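PDB 4N04: Glyoxalase/bleomycin resistance protein/dioxygenase from Catenulispora acidiphila, which belongs to the glyoxalase/bleomycin resistance/dioxygenase (vicinal oxygen chelate) superfamily and may have dioxygenase activity. Local coordinates for residues F17-E31 with Y35-E47. The protein carries 1 engineered substitution. Numbering follows the deposited sequence.
Sequences FGAALAWYRSLLGAE and YPHETEAVWQLEE
Trp43 turns its CG opposite its own carbonyl carbon (chi1 -75°), which stands the indole up from strand 40-46 against helix 17-28, and Leu28 takes the same kind of first torsion to bring CD1 over it. Leu28 CD1 lies 3.4 Å from the centroid of the five-membered ring of Trp43, almost on its normal, a CH-pi contact over one face. The pyrrole edge is held by a hydrogen bond: Trp43 NE1 donates to Ala30 O at 3.2 Å, nearly straight at the hydrogen (167°). The oxygen lies in the indole plane, but the donor stands well above the carbonyl plane of Ala30. This bond ties the chain just beyond the helix, past the positive-phi Gly29, to the strand. At the benzo end, Trp43 CH2 meets Tyr24 CB at 3.7 Å and Leu21 CD1 at 3.8 Å. Leu21 also sends CD2 to the edge of the Tyr35 ring, 4.0 Å from Tyr35 CE1. At the start of the helix, Phe17 packs against the turn from His37 to Glu40; Thr39 CA rests over one face of the Phe17 ring, 3.7 Å from its centroid, while Ala41 CB packs against Phe17 CZ at 3.9 Å.

The helix and strand segments run nearly parallel, 13° apart, with their axes 9.9 Å from each other. They belong to one beta-alpha-beta-beta-beta module of the vicinal oxygen chelate fold, in which helix 17-28 packs on one face of the sheet of strands 8-14, 49-55, 40-46 and 34-37. Tyr24 reaches Val12 and Ile53 on that sheet and also Ile109 on strand 108-113, while Leu27 touches Ile109 and Phe111, joining the helix to the second module's sheet.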
ATOM      1  N   PHE A  17      13.995  -5.695   2.057  1.00 43.56           N
ATOM      2  CA  PHE A  17      13.125  -5.897   0.908  1.00 48.08           C
ATOM      3  C   PHE A  17      12.148  -7.064   1.104  1.00 52.51           C
ATOM      4  O   PHE A  17      10.945  -6.911   0.882  1.00 53.66           O
ATOM      5  CB  PHE A  17      13.937  -6.074  -0.366  1.00 46.95           C
ATOM      6  CG  PHE A  17      13.096  -6.249  -1.595  1.00 51.55           C
ATOM      7  CD1 PHE A  17      12.536  -5.153  -2.231  1.00 52.46           C
ATOM      8  CD2 PHE A  17      12.862  -7.509  -2.120  1.00 51.86           C
ATOM      9  CE1 PHE A  17      11.760  -5.311  -3.375  1.00 51.68           C
ATOM     10  CE2 PHE A  17      12.090  -7.673  -3.264  1.00 52.55           C
ATOM     11  CZ  PHE A  17      11.539  -6.570  -3.891  1.00 53.64           C
ATOM     12  N   GLY A  18      12.659  -8.215   1.534  1.00 51.93           N
ATOM     13  CA  GLY A  18      11.823  -9.381   1.767  1.00 45.64           C
ATOM     14  C   GLY A  18      10.631  -9.161   2.686  1.00 46.89           C
ATOM     15  O   GLY A  18       9.511  -9.571   2.369  1.00 45.58           O
ATOM     16  N   ALA A  19      10.856  -8.508   3.827  1.00 45.67           N
ATOM     17  CA  ALA A  19       9.759  -8.214   4.752  1.00 44.53           C
ATOM     18  C   ALA A  19       8.729  -7.313   4.082  1.00 49.94           C
ATOM     19  O   ALA A  19       7.520  -7.528   4.191  1.00 52.45           O
ATOM     20  CB  ALA A  19      10.274  -7.571   6.014  1.00 44.09           C
ATOM     21  N   ALA A  20       9.221  -6.309   3.371  1.00 44.64           N
ATOM     22  CA  ALA A  20       8.344  -5.338   2.731  1.00 45.91           C
ATOM     23  C   ALA A  20       7.526  -5.986   1.612  1.00 46.44           C
ATOM     24  O   ALA A  20       6.321  -5.742   1.484  1.00 43.20           O
ATOM     25  CB  ALA A  20       9.150  -4.139   2.206  1.00 42.28           C
ATOM     26  N   LEU A  21       8.185  -6.803   0.800  1.00 43.98           N
ATOM     27  CA  LEU A  21       7.513  -7.482  -0.293  1.00 46.80           C
ATOM     28  C   LEU A  21       6.398  -8.375   0.245  1.00 50.54           C
ATOM     29  O   LEU A  21       5.287  -8.380  -0.294  1.00 49.04           O
ATOM     30  CB  LEU A  21       8.515  -8.301  -1.104  1.00 45.21           C
ATOM     31  CG  LEU A  21       7.980  -9.211  -2.209  1.00 51.99           C
ATOM     32  CD1 LEU A  21       7.131  -8.442  -3.205  1.00 45.66           C
ATOM     33  CD2 LEU A  21       9.155  -9.876  -2.918  1.00 53.28           C
ATOM     34  N   ALA A  22       6.695  -9.114   1.312  1.00 45.36           N
ATOM     35  CA  ALA A  22       5.709  -9.984   1.930  1.00 56.81           C
ATOM     36  C   ALA A  22       4.499  -9.166   2.376  1.00 57.02           C
ATOM     37  O   ALA A  22       3.349  -9.472   2.022  1.00 57.21           O
ATOM     38  CB  ALA A  22       6.320 -10.706   3.109  1.00 46.21           C
ATOM     39  N   TRP A  23       4.772  -8.110   3.140  1.00 54.77           N
ATOM     40  CA  TRP A  23       3.727  -7.261   3.688  1.00 43.93           C
ATOM     41  C   TRP A  23       2.869  -6.614   2.604  1.00 43.64           C
ATOM     42  O   TRP A  23       1.645  -6.693   2.658  1.00 44.67           O
ATOM     43  CB  TRP A  23       4.326  -6.203   4.607  1.00 43.19           C
ATOM     44  CG  TRP A  23       3.298  -5.425   5.352  1.00 48.10           C
ATOM     45  CD1 TRP A  23       2.744  -5.745   6.556  1.00 42.83           C
ATOM     46  CD2 TRP A  23       2.691  -4.193   4.945  1.00 44.94           C
ATOM     47  NE1 TRP A  23       1.827  -4.792   6.922  1.00 42.25           N
ATOM     48  CE2 TRP A  23       1.779  -3.825   5.954  1.00 45.46           C
ATOM     49  CE3 TRP A  23       2.828  -3.365   3.824  1.00 44.91           C
ATOM     50  CZ2 TRP A  23       1.010  -2.667   5.876  1.00 41.04           C
ATOM     51  CZ3 TRP A  23       2.059  -2.213   3.751  1.00 40.87           C
ATOM     52  CH2 TRP A  23       1.161  -1.881   4.767  1.00 40.63           C
ATOM     53  N   TYR A  24       3.488  -5.990   1.612  1.00 43.34           N
ATOM     54  CA  TYR A  24       2.705  -5.357   0.554  1.00 44.60           C
ATOM     55  C   TYR A  24       1.890  -6.374  -0.246  1.00 44.70           C
ATOM     56  O   TYR A  24       0.793  -6.071  -0.723  1.00 43.78           O
ATOM     57  CB  TYR A  24       3.592  -4.497  -0.361  1.00 42.66           C
ATOM     58  CG  TYR A  24       3.950  -3.153   0.248  1.00 44.05           C
ATOM     59  CD1 TYR A  24       3.152  -2.031   0.028  1.00 41.12           C
ATOM     60  CD2 TYR A  24       5.063  -3.018   1.063  1.00 41.59           C
ATOM     61  CE1 TYR A  24       3.462  -0.802   0.595  1.00 40.34           C
ATOM     62  CE2 TYR A  24       5.385  -1.824   1.632  1.00 40.85           C
ATOM     63  CZ  TYR A  24       4.584  -0.702   1.402  1.00 47.74           C
ATOM     64  OH  TYR A  24       4.917   0.498   1.975  1.00 39.52           O
ATOM     65  N   ARG A  25       2.429  -7.582  -0.385  1.00 50.03           N
ATOM     66  CA  ARG A  25       1.712  -8.668  -1.046  1.00 55.58           C
ATOM     67  C   ARG A  25       0.413  -8.964  -0.293  1.00 54.54           C
ATOM     68  O   ARG A  25      -0.680  -8.942  -0.877  1.00 45.83           O
ATOM     69  CB  ARG A  25       2.579  -9.926  -1.112  1.00 62.12           C
ATOM     70  CG  ARG A  25       2.422 -10.711  -2.403  1.00 67.42           C
ATOM     71  CD  ARG A  25       2.679 -12.198  -2.184  1.00 69.26           C
ATOM     72  NE  ARG A  25       3.954 -12.446  -1.518  1.00 68.01           N
ATOM     73  CZ  ARG A  25       5.110 -12.578  -2.160  1.00 68.89           C
ATOM     74  NH1 ARG A  25       5.145 -12.478  -3.484  1.00 68.47           N
ATOM     75  NH2 ARG A  25       6.232 -12.808  -1.481  1.00 67.03           N
ATOM     76  N   SER A  26       0.542  -9.226   1.006  1.00 51.18           N
ATOM     77  CA  SER A  26      -0.619  -9.437   1.864  1.00 49.47           C
ATOM     78  C   SER A  26      -1.626  -8.294   1.762  1.00 52.64           C
ATOM     79  O   SER A  26      -2.812  -8.524   1.550  1.00 60.43           O
ATOM     80  CB  SER A  26      -0.182  -9.611   3.315  1.00 50.19           C
ATOM     81  OG  SER A  26       0.654 -10.750   3.466  1.00 54.46           O
ATOM     82  N   LEU A  27      -1.149  -7.064   1.903  1.00 45.28           N
ATOM     83  CA  LEU A  27      -2.035  -5.920   1.920  1.00 46.84           C
ATOM     84  C   LEU A  27      -2.812  -5.814   0.612  1.00 52.25           C
ATOM     85  O   LEU A  27      -4.042  -5.705   0.615  1.00 52.29           O
ATOM     86  CB  LEU A  27      -1.248  -4.623   2.188  1.00 46.03           C
ATOM     87  CG  LEU A  27      -2.024  -3.315   2.015  1.00 45.78           C
ATOM     88  CD1 LEU A  27      -3.000  -3.122   3.171  1.00 48.11           C
ATOM     89  CD2 LEU A  27      -1.094  -2.128   1.901  1.00 43.55           C
ATOM     90  N   LEU A  28      -2.097  -5.845  -0.506  1.00 53.51           N
ATOM     91  CA  LEU A  28      -2.733  -5.623  -1.800  1.00 52.99           C
ATOM     92  C   LEU A  28      -3.435  -6.899  -2.321  1.00 57.73           C
ATOM     93  O   LEU A  28      -4.326  -6.828  -3.170  1.00 58.14           O
ATOM     94  CB  LEU A  28      -1.708  -5.104  -2.815  1.00 49.22           C
ATOM     95  CG  LEU A  28      -0.934  -3.814  -2.511  1.00 47.81           C
ATOM     96  CD1 LEU A  28       0.296  -3.700  -3.423  1.00 43.38           C
ATOM     97  CD2 LEU A  28      -1.812  -2.579  -2.646  1.00 41.99           C
ATOM     98  N   GLY A  29      -3.042  -8.059  -1.802  1.00 59.66           N
ATOM     99  CA  GLY A  29      -3.625  -9.308  -2.246  1.00 62.97           C
ATOM    100  C   GLY A  29      -3.308  -9.622  -3.698  1.00 64.39           C
ATOM    101  O   GLY A  29      -4.108 -10.214  -4.422  1.00 65.90           O
ATOM    102  N   ALA A  30      -2.128  -9.203  -4.129  1.00 60.25           N
ATOM    103  CA  ALA A  30      -1.663  -9.514  -5.466  1.00 55.54           C
ATOM    104  C   ALA A  30      -0.160  -9.611  -5.431  1.00 57.25           C
ATOM    105  O   ALA A  30       0.484  -9.137  -4.501  1.00 61.32           O
ATOM    106  CB  ALA A  30      -2.102  -8.458  -6.459  1.00 49.84           C
ATOM    107  N   GLU A  31       0.385 -10.258  -6.447  1.00 60.06           N
ATOM    108  CA  GLU A  31       1.817 -10.402  -6.607  1.00 61.79           C
ATOM    109  C   GLU A  31       2.278  -9.211  -7.408  1.00 58.28           C
ATOM    110  O   GLU A  31       1.484  -8.620  -8.149  1.00 56.91           O
ATOM    111  CB  GLU A  31       2.112 -11.689  -7.385  1.00 67.41           C
ATOM    112  CG  GLU A  31       1.819 -12.950  -6.604  1.00 70.17           C
ATOM    113  CD  GLU A  31       2.999 -13.377  -5.761  1.00 74.01           C
ATOM    114  OE1 GLU A  31       4.118 -12.877  -6.027  1.00 74.31           O
ATOM    115  OE2 GLU A  31       2.809 -14.208  -4.843  1.00 76.98           O
ATOM    116  N   TYR A  35       9.409  -7.115 -11.494  1.00 48.87           N
ATOM    117  CA  TYR A  35      10.567  -6.656 -10.728  1.00 60.62           C
ATOM    118  C   TYR A  35      11.595  -5.986 -11.634  1.00 59.83           C
ATOM    119  O   TYR A  35      12.342  -6.662 -12.321  1.00 62.82           O
ATOM    120  CB  TYR A  35      11.255  -7.810  -9.998  1.00 49.26           C
ATOM    121  CG  TYR A  35      10.390  -8.592  -9.048  1.00 49.24           C
ATOM    122  CD1 TYR A  35      10.552  -8.476  -7.677  1.00 49.02           C
ATOM    123  CD2 TYR A  35       9.419  -9.458  -9.522  1.00 49.55           C
ATOM    124  CE1 TYR A  35       9.767  -9.198  -6.800  1.00 54.43           C
ATOM    125  CE2 TYR A  35       8.624 -10.182  -8.658  1.00 49.66           C
ATOM    126  CZ  TYR A  35       8.804 -10.055  -7.299  1.00 58.60           C
ATOM    127  OH  TYR A  35       8.008 -10.788  -6.447  1.00 61.83           O
ATOM    128  N   PRO A  36      11.639  -4.648 -11.630  1.00 61.33           N
ATOM    129  CA  PRO A  36      12.695  -3.908 -12.332  1.00 60.64           C
ATOM    130  C   PRO A  36      14.094  -4.410 -11.966  1.00 61.17           C
ATOM    131  O   PRO A  36      14.944  -4.491 -12.843  1.00 67.81           O
ATOM    132  CB  PRO A  36      12.503  -2.479 -11.832  1.00 59.99           C
ATOM    133  CG  PRO A  36      11.061  -2.399 -11.502  1.00 59.24           C
ATOM    134  CD  PRO A  36      10.673  -3.750 -10.977  1.00 57.39           C
ATOM    135  N   HIS A  37      14.335  -4.724 -10.697  1.00 55.86           N
ATOM    136  CA  HIS A  37      15.546  -5.440 -10.310  1.00 55.44           C
ATOM    137  C   HIS A  37      15.293  -6.284  -9.066  1.00 56.68           C
ATOM    138  O   HIS A  37      14.144  -6.548  -8.728  1.00 58.86           O
ATOM    139  CB  HIS A  37      16.749  -4.505 -10.150  1.00 59.72           C
ATOM    140  CG  HIS A  37      16.647  -3.559  -8.997  1.00 62.27           C
ATOM    141  ND1 HIS A  37      16.933  -3.929  -7.701  1.00 64.74           N
ATOM    142  CD2 HIS A  37      16.320  -2.247  -8.949  1.00 67.66           C
ATOM    143  CE1 HIS A  37      16.771  -2.890  -6.901  1.00 69.43           C
ATOM    144  NE2 HIS A  37      16.399  -1.855  -7.633  1.00 71.24           N
ATOM    145  N   GLU A  38      16.346  -6.725  -8.389  1.00 58.28           N
ATOM    146  CA  GLU A  38      16.153  -7.682  -7.305  1.00 62.86           C
ATOM    147  C   GLU A  38      15.571  -7.103  -6.023  1.00 61.36           C
ATOM    148  O   GLU A  38      14.865  -7.801  -5.302  1.00 64.86           O
ATOM    149  CB  GLU A  38      17.429  -8.446  -6.991  1.00 75.27           C
ATOM    150  CG  GLU A  38      17.135  -9.908  -6.734  1.00 90.14           C
ATOM    151  CD  GLU A  38      18.216 -10.604  -5.944  1.00100.31           C
ATOM    152  OE1 GLU A  38      18.966  -9.902  -5.222  1.00103.22           O
ATOM    153  OE2 GLU A  38      18.304 -11.851  -6.045  1.00102.08           O
ATOM    154  N   THR A  39      15.873  -5.845  -5.723  1.00 55.40           N
ATOM    155  CA  THR A  39      15.259  -5.212  -4.565  1.00 56.74           C
ATOM    156  C   THR A  39      14.262  -4.105  -4.957  1.00 51.99           C
ATOM    157  O   THR A  39      14.217  -3.039  -4.348  1.00 47.53           O
ATOM    158  CB  THR A  39      16.316  -4.729  -3.558  1.00 58.19           C
ATOM    159  OG1 THR A  39      17.285  -3.923  -4.230  1.00 60.70           O
ATOM    160  CG2 THR A  39      17.018  -5.927  -2.936  1.00 52.75           C
ATOM    161  N   GLU A  40      13.445  -4.406  -5.964  1.00 47.42           N
ATOM    162  CA  GLU A  40      12.429  -3.495  -6.463  1.00 50.36           C
ATOM    163  C   GLU A  40      11.242  -4.253  -7.013  1.00 48.15           C
ATOM    164  O   GLU A  40      11.388  -5.137  -7.849  1.00 46.02           O
ATOM    165  CB  GLU A  40      12.989  -2.623  -7.570  1.00 59.17           C
ATOM    166  CG  GLU A  40      13.004  -1.178  -7.216  1.00 69.39           C
ATOM    167  CD  GLU A  40      13.094  -0.279  -8.422  1.00 75.97           C
ATOM    168  OE1 GLU A  40      14.231   0.060  -8.826  1.00 76.67           O
ATOM    169  OE2 GLU A  40      12.023   0.088  -8.956  1.00 78.06           O
ATOM    170  N   ALA A  41      10.056  -3.889  -6.549  1.00 46.73           N
ATOM    171  CA  ALA A  41       8.840  -4.539  -6.991  1.00 42.97           C
ATOM    172  C   ALA A  41       7.792  -3.481  -7.316  1.00 47.44           C
ATOM    173  O   ALA A  41       7.602  -2.528  -6.557  1.00 48.21           O
ATOM    174  CB  ALA A  41       8.339  -5.483  -5.915  1.00 39.16           C
ATOM    175  N   VAL A  42       7.127  -3.659  -8.450  1.00 37.30           N
ATOM    176  CA  VAL A  42       6.109  -2.747  -8.944  1.00 36.90           C
ATOM    177  C   VAL A  42       4.759  -3.459  -9.015  1.00 44.02           C
ATOM    178  O   VAL A  42       4.667  -4.565  -9.543  1.00 45.96           O
ATOM    179  CB  VAL A  42       6.455  -2.277 -10.365  1.00 37.69           C
ATOM    180  CG1 VAL A  42       5.364  -1.385 -10.928  1.00 37.24           C
ATOM    181  CG2 VAL A  42       7.792  -1.575 -10.384  1.00 37.88           C
ATOM    182  N   TRP A  43       3.719  -2.838  -8.465  1.00 41.22           N
ATOM    183  CA  TRP A  43       2.357  -3.328  -8.634  1.00 37.33           C
ATOM    184  C   TRP A  43       1.604  -2.372  -9.526  1.00 45.06           C
ATOM    185  O   TRP A  43       1.574  -1.164  -9.270  1.00 43.89           O
ATOM    186  CB  TRP A  43       1.601  -3.388  -7.313  1.00 37.71           C
ATOM    187  CG  TRP A  43       1.967  -4.489  -6.404  1.00 38.32           C
ATOM    188  CD1 TRP A  43       1.272  -5.639  -6.198  1.00 39.62           C
ATOM    189  CD2 TRP A  43       3.095  -4.540  -5.528  1.00 43.22           C
ATOM    190  NE1 TRP A  43       1.898  -6.412  -5.256  1.00 40.30           N
ATOM    191  CE2 TRP A  43       3.026  -5.764  -4.830  1.00 44.36           C
ATOM    192  CE3 TRP A  43       4.164  -3.675  -5.270  1.00 37.76           C
ATOM    193  CZ2 TRP A  43       3.979  -6.145  -3.889  1.00 40.18           C
ATOM    194  CZ3 TRP A  43       5.115  -4.055  -4.338  1.00 44.09           C
ATOM    195  CH2 TRP A  43       5.015  -5.277  -3.656  1.00 43.79           C
ATOM    196  N   GLN A  44       0.983  -2.906 -10.569  1.00 46.30           N
ATOM    197  CA  GLN A  44      -0.006  -2.131 -11.289  1.00 46.80           C
ATOM    198  C   GLN A  44      -1.332  -2.326 -10.589  1.00 44.62           C
ATOM    199  O   GLN A  44      -1.849  -3.443 -10.530  1.00 45.27           O
ATOM    200  CB  GLN A  44      -0.126  -2.564 -12.737  1.00 47.34           C
ATOM    201  CG  GLN A  44      -1.197  -1.786 -13.456  1.00 49.87           C
ATOM    202  CD  GLN A  44      -0.970  -1.764 -14.938  1.00 55.86           C
ATOM    203  OE1 GLN A  44       0.159  -1.604 -15.396  1.00 59.13           O
ATOM    204  NE2 GLN A  44      -2.037  -1.940 -15.703  1.00 59.22           N
ATOM    205  N   LEU A  45      -1.859  -1.239 -10.039  1.00 41.47           N
ATOM    206  CA  LEU A  45      -3.103  -1.274  -9.289  1.00 44.03           C
ATOM    207  C   LEU A  45      -4.247  -1.107 -10.267  1.00 47.18           C
ATOM    208  O   LEU A  45      -5.315  -1.685 -10.111  1.00 44.87           O
ATOM    209  CB  LEU A  45      -3.122  -0.152  -8.257  1.00 40.13           C
ATOM    210  CG  LEU A  45      -1.898  -0.169  -7.343  1.00 40.74           C
ATOM    211  CD1 LEU A  45      -1.972   0.946  -6.318  1.00 38.24           C
ATOM    212  CD2 LEU A  45      -1.755  -1.521  -6.659  1.00 39.14           C
ATOM    213  N   GLU A  46      -3.983  -0.317 -11.296  1.00 47.50           N
ATOM    214  CA  GLU A  46      -4.969   0.048 -12.285  1.00 48.88           C
ATOM    215  C   GLU A  46      -4.175   0.715 -13.393  1.00 51.18           C
ATOM    216  O   GLU A  46      -2.966   0.907 -13.266  1.00 50.80           O
ATOM    217  CB  GLU A  46      -5.985   1.021 -11.695  1.00 53.13           C
ATOM    218  CG  GLU A  46      -7.386   0.815 -12.192  1.00 68.08           C
ATOM    219  CD  GLU A  46      -7.951  -0.534 -11.791  1.00 81.51           C
ATOM    220  OE1 GLU A  46      -7.859  -1.497 -12.598  1.00 83.65           O
ATOM    221  OE2 GLU A  46      -8.490  -0.627 -10.666  1.00 85.86           O
ATOM    222  N   GLU A  47      -4.849   1.066 -14.478  1.00 52.57           N
ATOM    223  CA  GLU A  47      -4.177   1.659 -15.614  1.00 55.23           C
ATOM    224  C   GLU A  47      -3.619   3.028 -15.243  1.00 50.17           C
ATOM    225  O   GLU A  47      -4.360   3.944 -14.877  1.00 47.84           O
ATOM    226  CB  GLU A  47      -5.128   1.768 -16.804  1.00 65.37           C
ATOM    227  CG  GLU A  47      -4.653   2.713 -17.889  1.00 77.36           C
ATOM    228  CD  GLU A  47      -4.516   2.037 -19.241  1.00 91.45           C
ATOM    229  OE1 GLU A  47      -3.659   2.484 -20.038  1.00 97.94           O
ATOM    230  OE2 GLU A  47      -5.262   1.066 -19.510  1.00 94.75           O
TER